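Local structure of N-acetyl-L-2,4-diaminobutyric acid deacetylase (Ruegeria pomeroyi, 6TWL) at residues A[196-200]-A[201-205]; A[90-93]-A[94-97]; A[253-256]-A[257-260]; A[169-172]-A[173-176]. The protein removes the acetyl group from N-acetyl-L-2,4-diaminobutyric acid in ectoine breakdown, probably through zinc-dependent hydrolysis as in the aspartoacylase family. All blocks are in the same frame, centred on the assembly; numbering follows the deposited sequence.

Contact 1: residues A[196-200]-A[201-205]; sequences TAVEE and MGKVL
The carbonyl oxygen V198 O at the end of helix 194-201 is gripped twice: K203 N reaches it at 3.2 Å in a nearly straight bond of 164°, and M201 N adds a weak one. One step on, G202 N bonds to E199 O at 3.0 Å, coming from above the carbonyl plane and not along a lone pair. The K203 and G202 bonds make a Schellman motif, following directly on the last regular helical bond, M201 N to A197 O at 3.0 Å. G202 takes the positive phi (80°) that turns the chain out of the helix, a conformation glycine adopts without strain.

V198 holds CG1 anti to its backbone N (chi1 -170°), and that methyl reaches out to K203 CB at 3.6 Å and L205 CB at 3.7 Å, crossing both side chains at about a right angle. L205 uses its other end on the neighbouring glutamate: CD2 rests 3.8 Å from E199 CG and is about as close to OE2. The second carboxylate oxygen, OE1, takes a weak hydrogen bond from D189 N. The aliphatic base of K203 stays with V198, while its ammonium end leads away to P135 O and A137 O.

Here the helix end that runs out of intrahelical donors is satisfied by the very amides that reverse the chain. The chain then passes into strand 204-209, which carries the zinc ligand E209. The V198 methyl adds the apolar contact that accompanies a Schellman motif, so polar and apolar contacts fix the same helix end.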
ATOM      1  N   THR A 196       4.499   3.609   9.331  1.00 69.80           N
ATOM      2  CA  THR A 196       5.520   4.123  10.236  1.00 70.95           C
ATOM      3  C   THR A 196       5.803   3.137  11.363  1.00 71.56           C
ATOM      4  O   THR A 196       6.953   2.992  11.793  1.00 71.37           O
ATOM      5  CB  THR A 196       5.088   5.473  10.806  1.00 79.98           C
ATOM      6  OG1 THR A 196       4.673   6.333   9.738  1.00 84.41           O
ATOM      7  CG2 THR A 196       6.237   6.127  11.556  1.00 82.52           C
ATOM      8  N   ALA A 197       4.765   2.452  11.854  1.00 68.13           N
ATOM      9  CA  ALA A 197       4.962   1.474  12.918  1.00 68.84           C
ATOM     10  C   ALA A 197       5.891   0.351  12.473  1.00 70.42           C
ATOM     11  O   ALA A 197       6.769  -0.078  13.233  1.00 62.72           O
ATOM     12  CB  ALA A 197       3.617   0.909  13.372  1.00 67.44           C
ATOM     13  N   VAL A 198       5.713  -0.135  11.243  1.00 66.61           N
ATOM     14  CA  VAL A 198       6.576  -1.192  10.723  1.00 60.50           C
ATOM     15  C   VAL A 198       8.000  -0.680  10.552  1.00 73.40           C
ATOM     16  O   VAL A 198       8.962  -1.312  11.006  1.00 76.25           O
ATOM     17  CB  VAL A 198       6.011  -1.741   9.401  1.00 64.26           C
ATOM     18  CG1 VAL A 198       6.752  -2.999   8.993  1.00 65.08           C
ATOM     19  CG2 VAL A 198       4.520  -2.015   9.532  1.00 54.50           C
ATOM     20  N   GLU A 199       8.154   0.471   9.888  1.00 71.60           N
ATOM     21  CA  GLU A 199       9.476   1.060   9.692  1.00 75.84           C
ATOM     22  C   GLU A 199      10.216   1.227  11.015  1.00 79.06           C
ATOM     23  O   GLU A 199      11.382   0.836  11.145  1.00 74.17           O
ATOM     24  CB  GLU A 199       9.346   2.409   8.976  1.00 78.85           C
ATOM     25  CG  GLU A 199       8.935   2.315   7.512  1.00 69.55           C
ATOM     26  CD  GLU A 199       8.076   3.485   7.064  1.00 83.82           C
ATOM     27  OE1 GLU A 199       7.941   4.460   7.834  1.00 87.55           O
ATOM     28  OE2 GLU A 199       7.534   3.428   5.941  1.00 86.13           O
ATOM     29  N   GLU A 200       9.543   1.796  12.017  1.00 81.04           N
ATOM     30  CA  GLU A 200      10.190   2.107  13.286  1.00 77.64           C
ATOM     31  C   GLU A 200      10.389   0.884  14.170  1.00 79.17           C
ATOM     32  O   GLU A 200      11.204   0.937  15.098  1.00 84.61           O
ATOM     33  CB  GLU A 200       9.377   3.159  14.038  1.00 80.72           C
ATOM     34  CG  GLU A 200       9.494   4.552  13.450  1.00 86.80           C
ATOM     35  CD  GLU A 200       8.722   5.583  14.243  1.00 90.19           C
ATOM     36  OE1 GLU A 200       8.033   5.194  15.209  1.00 89.44           O
ATOM     37  OE2 GLU A 200       8.803   6.780  13.897  1.00 92.32           O
ATOM     38  N   MET A 201       9.663  -0.205  13.919  1.00 75.90           N
ATOM     39  CA  MET A 201       9.960  -1.474  14.567  1.00 76.72           C
ATOM     40  C   MET A 201      11.150  -2.178  13.928  1.00 81.98           C
ATOM     41  O   MET A 201      11.632  -3.177  14.474  1.00 83.04           O
ATOM     42  CB  MET A 201       8.730  -2.389  14.530  1.00 76.93           C
ATOM     43  CG  MET A 201       8.753  -3.537  15.533  1.00 72.96           C
ATOM     44  SD  MET A 201       7.201  -4.453  15.583  1.00 76.10           S
ATOM     45  CE  MET A 201       6.143  -3.273  16.410  1.00 79.97           C
ATOM     46  N   GLY A 202      11.641  -1.672  12.800  1.00 78.59           N
ATOM     47  CA  GLY A 202      12.756  -2.293  12.120  1.00 78.94           C
ATOM     48  C   GLY A 202      12.392  -3.492  11.282  1.00 78.33           C
ATOM     49  O   GLY A 202      13.263  -4.312  10.982  1.00 80.94           O
ATOM     50  N   LYS A 203      11.132  -3.619  10.886  1.00 73.54           N
ATOM     51  CA  LYS A 203      10.697  -4.782  10.135  1.00 70.36           C
ATOM     52  C   LYS A 203      10.891  -4.569   8.641  1.00 66.47           C
ATOM     53  O   LYS A 203      10.991  -3.442   8.149  1.00 69.83           O
ATOM     54  CB  LYS A 203       9.232  -5.097  10.430  1.00 65.32           C
ATOM     55  CG  LYS A 203       8.950  -5.325  11.897  1.00 65.93           C
ATOM     56  CD  LYS A 203       9.289  -6.751  12.280  1.00 71.34           C
ATOM     57  CE  LYS A 203       8.865  -7.062  13.702  1.00 73.42           C
ATOM     58  NZ  LYS A 203       9.048  -8.504  14.024  1.00 66.82           N
ATOM     59  N   VAL A 204      10.947  -5.682   7.918  1.00 65.56           N
ATOM     60  CA  VAL A 204      10.997  -5.648   6.463  1.00 71.02           C
ATOM     61  C   VAL A 204       9.615  -5.259   5.960  1.00 67.08           C
ATOM     62  O   VAL A 204       8.627  -5.951   6.227  1.00 68.24           O
ATOM     63  CB  VAL A 204      11.435  -7.003   5.891  1.00 75.85           C
ATOM     64  CG1 VAL A 204      11.399  -6.976   4.370  1.00 70.16           C
ATOM     65  CG2 VAL A 204      12.817  -7.367   6.399  1.00 75.64           C
ATOM     66  N   LEU A 205       9.542  -4.143   5.240  1.00 69.35           N
ATOM     67  CA  LEU A 205       8.290  -3.606   4.732  1.00 70.95           C
ATOM     68  C   LEU A 205       8.453  -3.290   3.254  1.00 80.62           C
ATOM     69  O   LEU A 205       9.416  -2.624   2.864  1.00 84.22           O
ATOM     70  CB  LEU A 205       7.884  -2.341   5.499  1.00 67.06           C
ATOM     71  CG  LEU A 205       6.745  -1.505   4.912  1.00 67.69           C
ATOM     72  CD1 LEU A 205       5.421  -2.210   5.122  1.00 59.02           C
ATOM     73  CD2 LEU A 205       6.724  -0.108   5.516  1.00 75.72           C
TER

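Contact 2: residues A[90-93]-A[94-97]; sequences FNYP and AFRA
Two first torsions turn side chains back across this loop: N91 places CG between its backbone N and carbonyl carbon (chi1 49°), while F95 sets CG anti to its carbonyl carbon (chi1 -67°). The first lets the asparagine amide reach forward to R96; the second, together with a left-handed backbone at F95, lays the phenyl ring back over the chain that precedes it.

The backbone closes through F95 N, which donates to N91 O at 2.8 Å. Alongside this short bond, N91 ND2 donates to R96 O at 3.3 Å. The acceptor lies in the amide plane and the bond is almost straight at 168°, although the amide nitrogen sits above the plane of the R96 carbonyl. One asparagine thus ties down both its own turn and the exit from it.

The F95 ring covers the start of the loop. One face receives N91 O and Y92 N, both offset toward the rim, and Y92 CA makes a CH-pi contact 4.1 Å from the ring centroid. F95 CE2 meets Y92 CD1 obliquely at 3.8 Å, and F95 CE1 meets F90 CD1 at 4.1 Å, the two phenylalanines pointing the same way. Beyond the loop, F95 packs on I38, P39 and I125.

A cis peptide precedes P93, whose CB stands 3.5 Å above the centre of the Y92 ring. This is the aromatic-cis-proline arrangement of a type VI turn, here wrapped within an N91-F95 alpha-turn, in a loop whose asparagine side chain comes within about 5 Å of that of the zinc ligand H58.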
ATOM      1  N   PHE A  90      -8.244  -3.219   5.439  1.00 71.92           N
ATOM      2  CA  PHE A  90      -7.695  -2.614   6.644  1.00 73.49           C
ATOM      3  C   PHE A  90      -8.218  -1.192   6.811  1.00 78.35           C
ATOM      4  O   PHE A  90      -7.555  -0.341   7.408  1.00 79.78           O
ATOM      5  CB  PHE A  90      -6.167  -2.640   6.604  1.00 75.37           C
ATOM      6  CG  PHE A  90      -5.512  -2.425   7.937  1.00 75.98           C
ATOM      7  CD1 PHE A  90      -6.068  -2.945   9.094  1.00 73.85           C
ATOM      8  CD2 PHE A  90      -4.326  -1.714   8.030  1.00 82.74           C
ATOM      9  CE1 PHE A  90      -5.459  -2.745  10.320  1.00 79.84           C
ATOM     10  CE2 PHE A  90      -3.712  -1.515   9.250  1.00 80.07           C
ATOM     11  CZ  PHE A  90      -4.279  -2.031  10.396  1.00 81.54           C
ATOM     12  N   ASN A  91      -9.414  -0.927   6.287  1.00 77.25           N
ATOM     13  CA  ASN A  91      -9.992   0.415   6.242  1.00 79.97           C
ATOM     14  C   ASN A  91     -11.153   0.494   7.232  1.00 88.20           C
ATOM     15  O   ASN A  91     -12.274   0.075   6.927  1.00 87.74           O
ATOM     16  CB  ASN A  91     -10.442   0.761   4.824  1.00 81.55           C
ATOM     17  CG  ASN A  91     -11.290  -0.330   4.197  1.00 78.00           C
ATOM     18  OD1 ASN A  91     -10.890  -1.493   4.150  1.00 77.53           O
ATOM     19  ND2 ASN A  91     -12.475   0.041   3.718  1.00 74.58           N
ATOM     20  N   TYR A  92     -10.873   1.033   8.415  1.00 83.14           N
ATOM     21  CA  TYR A  92     -11.913   1.308   9.392  1.00 84.95           C
ATOM     22  C   TYR A  92     -12.928   2.292   8.808  1.00 86.06           C
ATOM     23  O   TYR A  92     -12.563   3.196   8.050  1.00 85.22           O
ATOM     24  CB  TYR A  92     -11.285   1.877  10.663  1.00 86.91           C
ATOM     25  CG  TYR A  92     -12.228   2.050  11.832  1.00 95.84           C
ATOM     26  CD1 TYR A  92     -12.521   0.987  12.673  1.00100.62           C
ATOM     27  CD2 TYR A  92     -12.810   3.282  12.103  1.00 97.92           C
ATOM     28  CE1 TYR A  92     -13.379   1.141  13.738  1.00103.48           C
ATOM     29  CE2 TYR A  92     -13.667   3.446  13.174  1.00102.21           C
ATOM     30  CZ  TYR A  92     -13.945   2.372  13.991  1.00106.16           C
ATOM     31  OH  TYR A  92     -14.799   2.531  15.059  1.00113.41           O
ATOM     32  N   PRO A  93     -14.222   2.141   9.141  1.00 87.16           N
ATOM     33  CA  PRO A  93     -14.801   1.098   9.991  1.00 90.56           C
ATOM     34  C   PRO A  93     -15.393  -0.067   9.210  1.00 99.68           C
ATOM     35  O   PRO A  93     -15.795  -1.074   9.794  1.00100.85           O
ATOM     36  CB  PRO A  93     -15.902   1.849  10.731  1.00 93.30           C
ATOM     37  CG  PRO A  93     -16.407   2.821   9.695  1.00 94.64           C
ATOM     38  CD  PRO A  93     -15.221   3.176   8.810  1.00 92.72           C
ATOM     39  N   ALA A  94     -15.448   0.083   7.888  1.00102.00           N
ATOM     40  CA  ALA A  94     -16.145  -0.891   7.059  1.00 96.88           C
ATOM     41  C   ALA A  94     -15.377  -2.201   6.974  1.00 88.54           C
ATOM     42  O   ALA A  94     -15.958  -3.283   7.125  1.00 90.04           O
ATOM     43  CB  ALA A  94     -16.376  -0.309   5.670  1.00 94.39           C
ATOM     44  N   PHE A  95     -14.068  -2.122   6.739  1.00 84.62           N
ATOM     45  CA  PHE A  95     -13.232  -3.291   6.468  1.00 84.97           C
ATOM     46  C   PHE A  95     -13.815  -4.126   5.332  1.00 88.85           C
ATOM     47  O   PHE A  95     -13.945  -5.349   5.418  1.00 83.54           O
ATOM     48  CB  PHE A  95     -13.029  -4.133   7.725  1.00 86.24           C
ATOM     49  CG  PHE A  95     -12.228  -3.443   8.782  1.00 85.06           C
ATOM     50  CD1 PHE A  95     -10.879  -3.194   8.595  1.00 84.74           C
ATOM     51  CD2 PHE A  95     -12.826  -3.033   9.961  1.00 88.36           C
ATOM     52  CE1 PHE A  95     -10.137  -2.555   9.568  1.00 89.17           C
ATOM     53  CE2 PHE A  95     -12.092  -2.394  10.938  1.00 89.69           C
ATOM     54  CZ  PHE A  95     -10.745  -2.153  10.740  1.00 90.45           C
ATOM     55  N   ARG A  96     -14.184  -3.440   4.255  1.00 90.07           N
ATOM     56  CA  ARG A  96     -14.546  -4.084   3.003  1.00 90.58           C
ATOM     57  C   ARG A  96     -14.148  -3.162   1.863  1.00 84.38           C
ATOM     58  O   ARG A  96     -14.357  -1.948   1.946  1.00 80.94           O
ATOM     59  CB  ARG A  96     -16.046  -4.401   2.939  1.00 94.18           C
ATOM     60  CG  ARG A  96     -16.925  -3.417   3.678  1.00101.12           C
ATOM     61  CD  ARG A  96     -18.311  -3.982   3.916  1.00104.22           C
ATOM     62  NE  ARG A  96     -18.953  -4.379   2.667  1.00111.78           N
ATOM     63  CZ  ARG A  96     -19.684  -5.480   2.537  1.00112.80           C
ATOM     64  NH1 ARG A  96     -19.856  -6.274   3.583  1.00117.45           N
ATOM     65  NH2 ARG A  96     -20.238  -5.790   1.373  1.00106.54           N
ATOM     66  N   ALA A  97     -13.543  -3.739   0.823  1.00 82.56           N
ATOM     67  CA  ALA A  97     -13.233  -2.994  -0.391  1.00 78.73           C
ATOM     68  C   ALA A  97     -14.458  -2.232  -0.879  1.00 78.45           C
ATOM     69  O   ALA A  97     -15.592  -2.702  -0.757  1.00 79.71           O
ATOM     70  CB  ALA A  97     -12.744  -3.947  -1.481  1.00 73.40           C
TER

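Contact 3: residues A[253-256]-A[257-260]; sequences PDDD and CFVF
An Asx turn at D254 starts the short 3-10 segment that leads from the loop after strand 248-251 into strand 258-260. D254 OD1 accepts D256 N at 3.2 Å, on its anti side and 29° out of the carboxylate plane, closing the Asx turn just as the chain begins to coil. Two consecutive i+3 to i bonds then carry the coil across: C257 N to D254 O and F258 N to D255 O, both 3.2 Å and both 161° at the hydrogen. In each, the donor lies well above the carbonyl plane instead of on a lone pair, the geometry imposed by so tight a turn.

C257 brings its sulfur back over the beginning of the loop. With SG anti to the carbonyl carbon, chi1 -72°, it meets P253 CD at 3.6 Å, while D254 O also lies close to it. F258 turns the edge of its ring to the same coil: CD1 comes 3.7 Å from D255 O, which lies in the ring plane, and CE1 is 3.7 Å from D254 O. The carbonyls therefore face ring hydrogens and not the pi cloud. Around the turn, D256 OD1 forms a salt bridge with R302 NE, and C257 pairs by backbone bonds with V325 of strand 321-326.

Each of the two turn carbonyls meets an amide donor and, beside it, the weakly positive rim of an aromatic ring. Of the three successive aspartates, D254 spends a carboxylate oxygen on the amide of D256, and the salt bridge to R302 would probably offset part of the negative charge gathered here.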
ATOM      1  N   PRO A 253      13.655  12.694  -4.410  1.00 89.88           N
ATOM      2  CA  PRO A 253      14.589  13.251  -3.426  1.00 88.99           C
ATOM      3  C   PRO A 253      14.274  14.656  -2.942  1.00 89.52           C
ATOM      4  O   PRO A 253      14.935  15.126  -2.005  1.00 87.83           O
ATOM      5  CB  PRO A 253      15.913  13.247  -4.200  1.00 90.98           C
ATOM      6  CG  PRO A 253      15.497  13.502  -5.617  1.00 88.72           C
ATOM      7  CD  PRO A 253      14.142  12.856  -5.790  1.00 88.84           C
ATOM      8  N   ASP A 254      13.292  15.331  -3.533  1.00 90.14           N
ATOM      9  CA  ASP A 254      13.111  16.756  -3.312  1.00 95.94           C
ATOM     10  C   ASP A 254      11.628  17.086  -3.388  1.00 96.43           C
ATOM     11  O   ASP A 254      10.843  16.363  -4.006  1.00 94.44           O
ATOM     12  CB  ASP A 254      13.900  17.567  -4.351  1.00101.56           C
ATOM     13  CG  ASP A 254      14.335  18.924  -3.837  1.00104.23           C
ATOM     14  OD1 ASP A 254      13.459  19.737  -3.477  1.00103.52           O
ATOM     15  OD2 ASP A 254      15.557  19.179  -3.805  1.00103.81           O
ATOM     16  N   ASP A 255      11.247  18.194  -2.746  1.00 99.65           N
ATOM     17  CA  ASP A 255       9.893  18.705  -2.927  1.00 99.16           C
ATOM     18  C   ASP A 255       9.666  19.225  -4.337  1.00 95.14           C
ATOM     19  O   ASP A 255       8.514  19.454  -4.722  1.00100.75           O
ATOM     20  CB  ASP A 255       9.598  19.809  -1.910  1.00101.00           C
ATOM     21  CG  ASP A 255       8.832  19.298  -0.707  1.00102.33           C
ATOM     22  OD1 ASP A 255       8.787  18.064  -0.514  1.00102.77           O
ATOM     23  OD2 ASP A 255       8.269  20.125   0.041  1.00103.16           O
ATOM     24  N   ASP A 256      10.738  19.414  -5.107  1.00 89.02           N
ATOM     25  CA  ASP A 256      10.687  19.776  -6.516  1.00 90.01           C
ATOM     26  C   ASP A 256      10.163  18.646  -7.400  1.00 81.28           C
ATOM     27  O   ASP A 256      10.032  18.844  -8.613  1.00 79.84           O
ATOM     28  CB  ASP A 256      12.080  20.199  -6.982  1.00 90.31           C
ATOM     29  CG  ASP A 256      12.336  21.679  -6.810  1.00 96.51           C
ATOM     30  OD1 ASP A 256      11.373  22.435  -6.566  1.00 99.06           O
ATOM     31  OD2 ASP A 256      13.511  22.086  -6.926  1.00 97.35           O
ATOM     32  N   CYS A 257       9.878  17.473  -6.832  1.00 76.20           N
ATOM     33  CA  CYS A 257       9.229  16.397  -7.567  1.00 71.09           C
ATOM     34  C   CYS A 257       7.720  16.575  -7.637  1.00 70.97           C
ATOM     35  O   CYS A 257       7.064  15.889  -8.429  1.00 69.56           O
ATOM     36  CB  CYS A 257       9.545  15.048  -6.914  1.00 69.42           C
ATOM     37  SG  CYS A 257      11.252  14.469  -7.128  1.00 76.07           S
ATOM     38  N   PHE A 258       7.162  17.477  -6.836  1.00 72.26           N
ATOM     39  CA  PHE A 258       5.724  17.636  -6.685  1.00 72.72           C
ATOM     40  C   PHE A 258       5.292  18.979  -7.251  1.00 71.38           C
ATOM     41  O   PHE A 258       5.937  20.001  -6.998  1.00 68.95           O
ATOM     42  CB  PHE A 258       5.317  17.539  -5.213  1.00 67.16           C
ATOM     43  CG  PHE A 258       5.759  16.272  -4.548  1.00 68.66           C
ATOM     44  CD1 PHE A 258       7.051  16.134  -4.068  1.00 80.81           C
ATOM     45  CD2 PHE A 258       4.883  15.214  -4.408  1.00 70.28           C
ATOM     46  CE1 PHE A 258       7.454  14.966  -3.458  1.00 79.71           C
ATOM     47  CE2 PHE A 258       5.283  14.046  -3.799  1.00 72.61           C
ATOM     48  CZ  PHE A 258       6.566  13.926  -3.320  1.00 69.88           C
ATOM     49  N   VAL A 259       4.201  18.971  -8.009  1.00 65.00           N
ATOM     50  CA  VAL A 259       3.613  20.180  -8.570  1.00 65.87           C
ATOM     51  C   VAL A 259       2.164  20.241  -8.111  1.00 66.61           C
ATOM     52  O   VAL A 259       1.374  19.338  -8.411  1.00 64.81           O
ATOM     53  CB  VAL A 259       3.708  20.206 -10.102  1.00 67.69           C
ATOM     54  CG1 VAL A 259       2.863  21.339 -10.665  1.00 67.37           C
ATOM     55  CG2 VAL A 259       5.156  20.346 -10.538  1.00 67.19           C
ATOM     56  N   PHE A 260       1.820  21.294  -7.381  1.00 62.72           N
ATOM     57  CA  PHE A 260       0.489  21.439  -6.818  1.00 69.42           C
ATOM     58  C   PHE A 260      -0.301  22.502  -7.568  1.00 67.50           C
ATOM     59  O   PHE A 260       0.251  23.503  -8.037  1.00 63.54           O
ATOM     60  CB  PHE A 260       0.575  21.785  -5.332  1.00 66.07           C
ATOM     61  CG  PHE A 260       1.234  20.717  -4.512  1.00 67.71           C
ATOM     62  CD1 PHE A 260       0.582  19.520  -4.272  1.00 66.21           C
ATOM     63  CD2 PHE A 260       2.511  20.894  -4.009  1.00 69.56           C
ATOM     64  CE1 PHE A 260       1.182  18.526  -3.528  1.00 71.51           C
ATOM     65  CE2 PHE A 260       3.117  19.901  -3.265  1.00 69.75           C
ATOM     66  CZ  PHE A 260       2.450  18.715  -3.025  1.00 69.16           C
TER

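Contact 4: residues A[169-172]-A[173-176]; sequences ACFA and AMKA
A173 enters the segment with its N bonded to A169 O at 3.0 Å, and its methyl lies against the carbonyl oxygens of the preceding turn, besides packing on V204. M174 N follows, bonded to C170 O at 2.9 Å in a nearly straight line of 171°. Its side chain leaves with CG anti to the backbone N (chi1 163°) and bends near the sulfur, so that CE swings to F171 and meets CD1 obliquely at 3.4 Å. K175 N bonds to F171 O at 2.9 Å and answers the same ring from another quarter: CG sits over one face, a CH-pi contact 4.0 Å from the centroid, displaced toward the rim. Bends at chi2 and chi3 carry the rest of the lysine onward toward S182. A176 N completes the series on A172 O at 2.9 Å, and its methyl, like that of A172, packs on H234 of helix 218-234.

F171 is thus served by residues three and four places later, a methionine methyl and a lysine methylene, both apolar parts of longer chains. The helix keeps its alanines for close approach to its neighbours, while the phenyl ring is cushioned by aliphatic carbon and the lysine's charged end remains outside that cluster.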
ATOM      1  N   ALA A 169      17.472  -5.491   3.506  1.00 88.97           N
ATOM      2  CA  ALA A 169      16.424  -6.505   3.488  1.00 84.29           C
ATOM      3  C   ALA A 169      15.158  -5.985   2.816  1.00 77.84           C
ATOM      4  O   ALA A 169      14.520  -6.708   2.040  1.00 82.29           O
ATOM      5  CB  ALA A 169      16.130  -6.973   4.913  1.00 79.97           C
ATOM      6  N   CYS A 170      14.770  -4.741   3.118  1.00 75.53           N
ATOM      7  CA  CYS A 170      13.623  -4.120   2.457  1.00 82.37           C
ATOM      8  C   CYS A 170      13.873  -3.922   0.966  1.00 87.00           C
ATOM      9  O   CYS A 170      13.035  -4.281   0.133  1.00 76.71           O
ATOM     10  CB  CYS A 170      13.272  -2.787   3.114  1.00 82.85           C
ATOM     11  SG  CYS A 170      13.005  -2.878   4.881  1.00 82.69           S
ATOM     12  N   PHE A 171      15.001  -3.288   0.614  1.00 91.40           N
ATOM     13  CA  PHE A 171      15.375  -3.145  -0.791  1.00 92.27           C
ATOM     14  C   PHE A 171      15.294  -4.482  -1.512  1.00 89.54           C
ATOM     15  O   PHE A 171      14.830  -4.555  -2.654  1.00 84.27           O
ATOM     16  CB  PHE A 171      16.786  -2.556  -0.925  1.00 93.58           C
ATOM     17  CG  PHE A 171      17.218  -2.354  -2.363  1.00101.37           C
ATOM     18  CD1 PHE A 171      16.779  -1.253  -3.084  1.00102.26           C
ATOM     19  CD2 PHE A 171      18.044  -3.270  -3.003  1.00104.56           C
ATOM     20  CE1 PHE A 171      17.157  -1.065  -4.412  1.00101.13           C
ATOM     21  CE2 PHE A 171      18.428  -3.088  -4.333  1.00104.38           C
ATOM     22  CZ  PHE A 171      17.981  -1.982  -5.036  1.00104.13           C
ATOM     23  N   ALA A 172      15.733  -5.556  -0.850  1.00 90.87           N
ATOM     24  CA  ALA A 172      15.695  -6.879  -1.465  1.00 86.09           C
ATOM     25  C   ALA A 172      14.265  -7.368  -1.657  1.00 82.59           C
ATOM     26  O   ALA A 172      13.950  -7.987  -2.679  1.00 81.07           O
ATOM     27  CB  ALA A 172      16.492  -7.871  -0.619  1.00 87.09           C
ATOM     28  N   ALA A 173      13.387  -7.113  -0.682  1.00 80.11           N
ATOM     29  CA  ALA A 173      11.992  -7.515  -0.836  1.00 77.41           C
ATOM     30  C   ALA A 173      11.321  -6.745  -1.964  1.00 80.18           C
ATOM     31  O   ALA A 173      10.564  -7.324  -2.752  1.00 81.90           O
ATOM     32  CB  ALA A 173      11.229  -7.316   0.475  1.00 73.68           C
ATOM     33  N   MET A 174      11.589  -5.440  -2.062  1.00 75.47           N
ATOM     34  CA  MET A 174      11.053  -4.670  -3.179  1.00 79.54           C
ATOM     35  C   MET A 174      11.560  -5.218  -4.503  1.00 80.56           C
ATOM     36  O   MET A 174      10.795  -5.364  -5.463  1.00 73.76           O
ATOM     37  CB  MET A 174      11.422  -3.192  -3.054  1.00 80.09           C
ATOM     38  CG  MET A 174      11.253  -2.443  -4.376  1.00 74.77           C
ATOM     39  SD  MET A 174      11.980  -0.799  -4.434  1.00 85.64           S
ATOM     40  CE  MET A 174      13.711  -1.213  -4.528  1.00 86.60           C
ATOM     41  N   LYS A 175      12.860  -5.514  -4.583  1.00 78.02           N
ATOM     42  CA  LYS A 175      13.400  -6.007  -5.842  1.00 79.79           C
ATOM     43  C   LYS A 175      12.833  -7.377  -6.182  1.00 82.73           C
ATOM     44  O   LYS A 175      12.659  -7.710  -7.362  1.00 86.59           O
ATOM     45  CB  LYS A 175      14.932  -6.023  -5.819  1.00 87.70           C
ATOM     46  CG  LYS A 175      15.568  -4.634  -6.043  1.00101.74           C
ATOM     47  CD  LYS A 175      14.687  -3.683  -6.903  1.00107.63           C
ATOM     48  CE  LYS A 175      14.275  -4.174  -8.312  1.00 98.31           C
ATOM     49  NZ  LYS A 175      13.497  -3.118  -8.984  1.00 94.83           N
ATOM     50  N   ALA A 176      12.515  -8.181  -5.165  1.00 79.79           N
ATOM     51  CA  ALA A 176      11.777  -9.412  -5.417  1.00 78.19           C
ATOM     52  C   ALA A 176      10.398  -9.114  -5.994  1.00 76.67           C
ATOM     53  O   ALA A 176       9.981  -9.758  -6.962  1.00 72.74           O
ATOM     54  CB  ALA A 176      11.665 -10.228  -4.132  1.00 68.57           C
TER

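How the contacts relate
All four contacts are local, yet their chemistry follows their place in the fold. Contacts 1 and 4 belong to neighbouring elements of the catalytic domain and touch each other: V204 CG2 meets A169 CB at 3.7 Å, and C170 SG lies against the same strand. Contact 4 is a regular helix, contact 1 the point where another helix ends. Contact 2, an irregular loop, stands apart, its nearest atoms about 8 Å from contact 1, and relies on aromatic rings and a cis proline in place of repeating bonds. Contact 3 lies at the surface, distant from the others, and is the acidic one, whereas the other three are partly buried.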